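Local atomic coordinates of proto-oncogene tyrosine-protein kinase receptor Ret (Danio rerio, PDB entry 7AMK), a protein that is a receptor tyrosine kinase whose cadherin-like ectodomain probably recognises GDNF in complex with GFR alpha 1. Residues V14-V25 with S57-W68. The protein carries 4 engineered substitutions. Numbering follows the deposited sequence.
With NAG (2-acetamido-2-deoxy-beta-D-glucopyranose), chain O; NAG (2-acetamido-2-deoxy-beta-D-glucopyranose), chain C; FUC (alpha-L-fucopyranose), chain B.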
# COMPACT_ATOMS: atom_id res chain seq x y z
N VAL A 14 13.85 6.00 -66.70
CA VAL A 14 13.76 6.73 -67.96
C VAL A 14 13.56 5.73 -69.09
O VAL A 14 14.15 4.63 -69.10
CB VAL A 14 15.03 7.59 -68.18
CG1 VAL A 14 14.95 8.43 -69.49
CG2 VAL A 14 15.28 8.49 -66.97
N GLY A 15 12.71 6.09 -70.05
CA GLY A 15 12.40 5.22 -71.17
C GLY A 15 11.31 4.19 -70.91
O GLY A 15 10.77 3.64 -71.87
N GLN A 16 10.98 3.91 -69.66
CA GLN A 16 9.80 3.10 -69.39
C GLN A 16 8.58 3.67 -70.11
O GLN A 16 8.33 4.88 -70.05
CB GLN A 16 9.53 3.03 -67.90
CG GLN A 16 9.07 1.68 -67.51
CD GLN A 16 9.27 1.42 -66.07
OE1 GLN A 16 9.97 2.15 -65.38
NE2 GLN A 16 8.64 0.36 -65.58
N GLN A 17 7.81 2.78 -70.73
CA GLN A 17 6.82 3.12 -71.74
C GLN A 17 5.45 3.40 -71.14
O GLN A 17 5.03 2.78 -70.17
CB GLN A 17 6.69 1.98 -72.76
CG GLN A 17 7.96 1.65 -73.52
CD GLN A 17 7.72 0.74 -74.72
OE1 GLN A 17 7.34 1.20 -75.81
NE2 GLN A 17 7.93 -0.56 -74.53
N GLN A 18 4.74 4.35 -71.78
CA GLN A 18 3.33 4.58 -71.50
C GLN A 18 2.54 3.27 -71.55
O GLN A 18 2.69 2.47 -72.48
CB GLN A 18 2.76 5.57 -72.54
CG GLN A 18 1.28 5.93 -72.41
CD GLN A 18 0.78 6.79 -73.58
OE1 GLN A 18 0.47 6.27 -74.65
NE2 GLN A 18 0.71 8.11 -73.37
N GLY A 19 1.69 3.07 -70.56
CA GLY A 19 0.81 1.92 -70.55
C GLY A 19 1.39 0.69 -69.89
O GLY A 19 0.69 -0.32 -69.78
N SER A 20 2.62 0.74 -69.45
CA SER A 20 3.20 -0.43 -68.84
C SER A 20 2.78 -0.53 -67.37
O SER A 20 2.64 0.49 -66.69
CB SER A 20 4.72 -0.39 -68.96
OG SER A 20 5.26 0.64 -68.19
N PRO A 21 2.56 -1.74 -66.87
CA PRO A 21 2.10 -1.91 -65.49
C PRO A 21 3.26 -1.86 -64.52
O PRO A 21 4.37 -2.31 -64.83
CB PRO A 21 1.45 -3.30 -65.51
CG PRO A 21 2.31 -4.06 -66.52
CD PRO A 21 2.72 -3.03 -67.57
N LEU A 22 2.98 -1.31 -63.34
CA LEU A 22 3.98 -1.04 -62.30
C LEU A 22 3.77 -1.89 -61.05
O LEU A 22 4.73 -2.47 -60.53
CB LEU A 22 3.95 0.45 -61.90
CG LEU A 22 4.19 1.46 -63.02
CD1 LEU A 22 4.04 2.91 -62.53
CD2 LEU A 22 5.56 1.26 -63.69
N LEU A 23 2.54 -1.97 -60.57
CA LEU A 23 2.23 -2.73 -59.37
C LEU A 23 0.72 -2.74 -59.23
O LEU A 23 -0.00 -2.03 -59.93
CB LEU A 23 2.91 -2.14 -58.12
CG LEU A 23 2.73 -0.63 -57.86
CD1 LEU A 23 1.38 -0.27 -57.19
CD2 LEU A 23 3.89 -0.08 -57.05
N GLN A 24 0.24 -3.58 -58.31
CA GLN A 24 -1.18 -3.76 -58.03
C GLN A 24 -1.45 -3.50 -56.55
O GLN A 24 -0.91 -4.21 -55.69
CB GLN A 24 -1.62 -5.16 -58.42
CG GLN A 24 -3.11 -5.38 -58.20
CD GLN A 24 -3.47 -6.84 -58.34
OE1 GLN A 24 -2.69 -7.62 -58.89
NE2 GLN A 24 -4.65 -7.23 -57.83
N VAL A 25 -2.23 -2.46 -56.27
CA VAL A 25 -2.70 -2.13 -54.92
C VAL A 25 -3.83 -3.08 -54.55
O VAL A 25 -4.77 -3.27 -55.34
CB VAL A 25 -3.20 -0.68 -54.85
CG1 VAL A 25 -3.92 -0.40 -53.55
CG2 VAL A 25 -2.07 0.30 -55.06
N SER A 57 -9.33 -3.00 -60.95
CA SER A 57 -8.30 -3.96 -60.58
C SER A 57 -7.26 -3.38 -59.64
O SER A 57 -6.58 -4.14 -58.94
CB SER A 57 -7.61 -4.50 -61.84
OG SER A 57 -6.76 -3.54 -62.45
N GLY A 58 -7.15 -2.05 -59.54
CA GLY A 58 -6.13 -1.50 -58.68
C GLY A 58 -4.73 -1.58 -59.24
O GLY A 58 -3.77 -1.30 -58.52
N VAL A 59 -4.57 -1.95 -60.50
CA VAL A 59 -3.24 -1.98 -61.12
C VAL A 59 -2.84 -0.55 -61.47
O VAL A 59 -3.61 0.19 -62.07
CB VAL A 59 -3.23 -2.89 -62.35
CG1 VAL A 59 -1.89 -2.77 -63.08
CG2 VAL A 59 -3.54 -4.35 -61.93
N LEU A 60 -1.63 -0.17 -61.08
CA LEU A 60 -1.08 1.15 -61.38
C LEU A 60 -0.22 1.08 -62.64
O LEU A 60 0.66 0.21 -62.74
CB LEU A 60 -0.28 1.67 -60.19
CG LEU A 60 0.40 3.04 -60.20
CD1 LEU A 60 -0.63 4.16 -60.25
CD2 LEU A 60 1.26 3.17 -58.95
N TYR A 61 -0.47 1.99 -63.58
CA TYR A 61 0.17 2.03 -64.90
C TYR A 61 0.86 3.38 -65.13
O TYR A 61 0.42 4.43 -64.65
CB TYR A 61 -0.86 1.85 -66.04
CG TYR A 61 -1.53 0.51 -66.13
CD1 TYR A 61 -0.96 -0.53 -66.84
CD2 TYR A 61 -2.77 0.29 -65.51
CE1 TYR A 61 -1.59 -1.77 -66.92
CE2 TYR A 61 -3.40 -0.94 -65.59
CZ TYR A 61 -2.80 -1.96 -66.30
OH TYR A 61 -3.41 -3.19 -66.37
N LEU A 62 1.93 3.34 -65.91
CA LEU A 62 2.47 4.58 -66.47
C LEU A 62 1.50 5.18 -67.48
O LEU A 62 1.04 4.49 -68.40
CB LEU A 62 3.82 4.33 -67.13
CG LEU A 62 4.99 4.33 -66.18
CD1 LEU A 62 6.22 4.03 -66.99
CD2 LEU A 62 5.09 5.69 -65.54
N ASN A 63 1.19 6.46 -67.30
CA ASN A 63 0.35 7.21 -68.22
C ASN A 63 1.18 8.03 -69.21
O ASN A 63 0.62 8.74 -70.05
CB ASN A 63 -0.59 8.13 -67.41
CG ASN A 63 -1.56 8.93 -68.28
OD1 ASN A 63 -2.20 8.38 -69.19
ND2 ASN A 63 -1.66 10.23 -68.00
N LYS A 64 2.49 7.91 -69.16
CA LYS A 64 3.38 8.73 -69.96
C LYS A 64 4.72 8.01 -70.05
O LYS A 64 5.16 7.41 -69.06
CB LYS A 64 3.56 10.12 -69.35
CG LYS A 64 4.71 10.92 -69.91
CD LYS A 64 5.30 11.82 -68.84
CE LYS A 64 5.82 13.11 -69.44
NZ LYS A 64 6.95 12.91 -70.37
N THR A 65 5.35 8.04 -71.22
CA THR A 65 6.69 7.47 -71.33
C THR A 65 7.71 8.40 -70.68
O THR A 65 7.80 9.58 -71.05
CB THR A 65 7.05 7.22 -72.80
OG1 THR A 65 6.05 6.37 -73.38
CG2 THR A 65 8.42 6.53 -72.91
N LEU A 66 8.45 7.88 -69.71
CA LEU A 66 9.32 8.70 -68.89
C LEU A 66 10.55 9.16 -69.67
O LEU A 66 11.17 8.39 -70.41
CB LEU A 66 9.75 7.91 -67.65
CG LEU A 66 8.60 7.58 -66.71
CD1 LEU A 66 9.14 6.88 -65.50
CD2 LEU A 66 7.83 8.85 -66.32
N GLU A 67 10.94 10.42 -69.48
CA GLU A 67 12.04 10.98 -70.23
C GLU A 67 13.07 11.58 -69.29
O GLU A 67 12.81 11.80 -68.11
CB GLU A 67 11.54 12.01 -71.24
CG GLU A 67 11.19 11.37 -72.56
CD GLU A 67 9.88 11.86 -73.12
OE1 GLU A 67 9.24 12.70 -72.46
OE2 GLU A 67 9.51 11.41 -74.22
N TRP A 68 14.27 11.82 -69.82
CA TRP A 68 15.32 12.44 -69.03
C TRP A 68 14.83 13.71 -68.34
O TRP A 68 15.08 13.91 -67.14
CB TRP A 68 16.53 12.76 -69.91
CG TRP A 68 17.18 11.55 -70.48
CD1 TRP A 68 17.12 11.12 -71.77
CD2 TRP A 68 17.97 10.60 -69.77
NE1 TRP A 68 17.84 9.95 -71.91
CE2 TRP A 68 18.37 9.62 -70.69
CE3 TRP A 68 18.38 10.49 -68.43
CZ2 TRP A 68 19.16 8.53 -70.32
CZ3 TRP A 68 19.16 9.42 -68.07
CH2 TRP A 68 19.55 8.45 -69.02
C1 NAG O . -2.52 11.11 -68.76
C2 NAG O . -3.86 11.40 -68.08
C3 NAG O . -4.72 12.26 -68.99
C4 NAG O . -3.98 13.54 -69.36
C5 NAG O . -2.59 13.24 -69.93
C6 NAG O . -1.75 14.50 -70.08
C7 NAG O . -4.67 9.74 -66.45
C8 NAG O . -5.42 8.46 -66.26
N2 NAG O . -4.55 10.17 -67.72
O3 NAG O . -5.94 12.56 -68.31
O4 NAG O . -4.74 14.27 -70.32
O5 NAG O . -1.86 12.37 -69.06
O6 NAG O . -0.84 14.43 -71.17
O7 NAG O . -4.20 10.37 -65.51
C1 NAG C . 20.77 12.35 -65.22
C2 NAG C . 21.89 13.22 -64.65
C3 NAG C . 22.40 14.19 -65.70
C4 NAG C . 22.72 13.49 -67.01
C5 NAG C . 21.57 12.58 -67.44
C6 NAG C . 21.92 11.73 -68.63
C7 NAG C . 21.64 13.49 -62.22
C8 NAG C . 21.13 14.38 -61.12
N2 NAG C . 21.45 13.94 -63.46
O3 NAG C . 23.56 14.84 -65.19
O4 NAG C . 22.91 14.46 -68.04
O5 NAG C . 21.23 11.68 -66.37
O6 NAG C . 22.76 10.66 -68.25
O7 NAG C . 22.19 12.42 -61.99
C1 FUC B . 23.91 10.64 -69.12
C2 FUC B . 24.92 9.61 -68.56
C3 FUC B . 24.39 8.19 -68.67
C4 FUC B . 23.99 7.88 -70.11
C5 FUC B . 23.01 8.96 -70.64
C6 FUC B . 22.68 8.83 -72.12
O2 FUC B . 25.29 9.89 -67.21
O3 FUC B . 25.43 7.28 -68.31
O4 FUC B . 25.14 7.80 -70.93
O5 FUC B . 23.52 10.30 -70.44
O HOH W 1 -6.22 -4.94 -56.50
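Val14 presses its CG1 methyl onto the indole of Trp68, a CH-pi contact 3.8 Å from the centroid of the five-membered ring and 11° off its normal. The opposite face of the same ring carries C6 of an N-acetylglucosamine from an attached glycan, offset toward the rim, so the indole is a flat plate between a protein methyl and a sugar. With CG1 anti to the backbone N of Val14 (chi1 -178°), that methyl is set over the ring while CG2 lies near Trp68 CE3 and CZ3. A serine in place of Trp68 would probably leave the Val14 methyls and the sugar without the surface they share and open a gap between them. Further along, Leu62 is the bump that fills the bend of 14-25: its CD1 lodges 3.6 Å from Gln16 CB and also meets Gln17 O, while its CG faces the fork of Leu22, about equally far from CD1 and CD2 of that residue, which crosses it at about a right angle. Here Gln17 to Ser20 make a type II turn, closed by Ser20 N bonding to Gln17 O, with Ser20 OG adding a second bond to that oxygen, 2.9 Å long and in the carbonyl plane. The chain then enters strand 21-24, which pairs antiparallel with the central strand 59-62 of a three-stranded sheet in RET cadherin-like domain 1; a beta bulge shifts the register between Pro21 and Leu23. On one face of this ladder Pro21 CB sits 3.7 Å from Tyr61 CE1, and Val59 CG1 lies over the ring's rim. On the other, Leu23 and Leu60 run side by side, Leu23 CD1 3.9 Å from Leu60 CD2, and both pack against Val109 of strand 106-114. Beside the turn, Thr65 fits against the backbone of Gln16 to Gln18, its CG2 3.3 Å from Gln16 O and its OG1 accepting from Gln18 N at 2.9 Å.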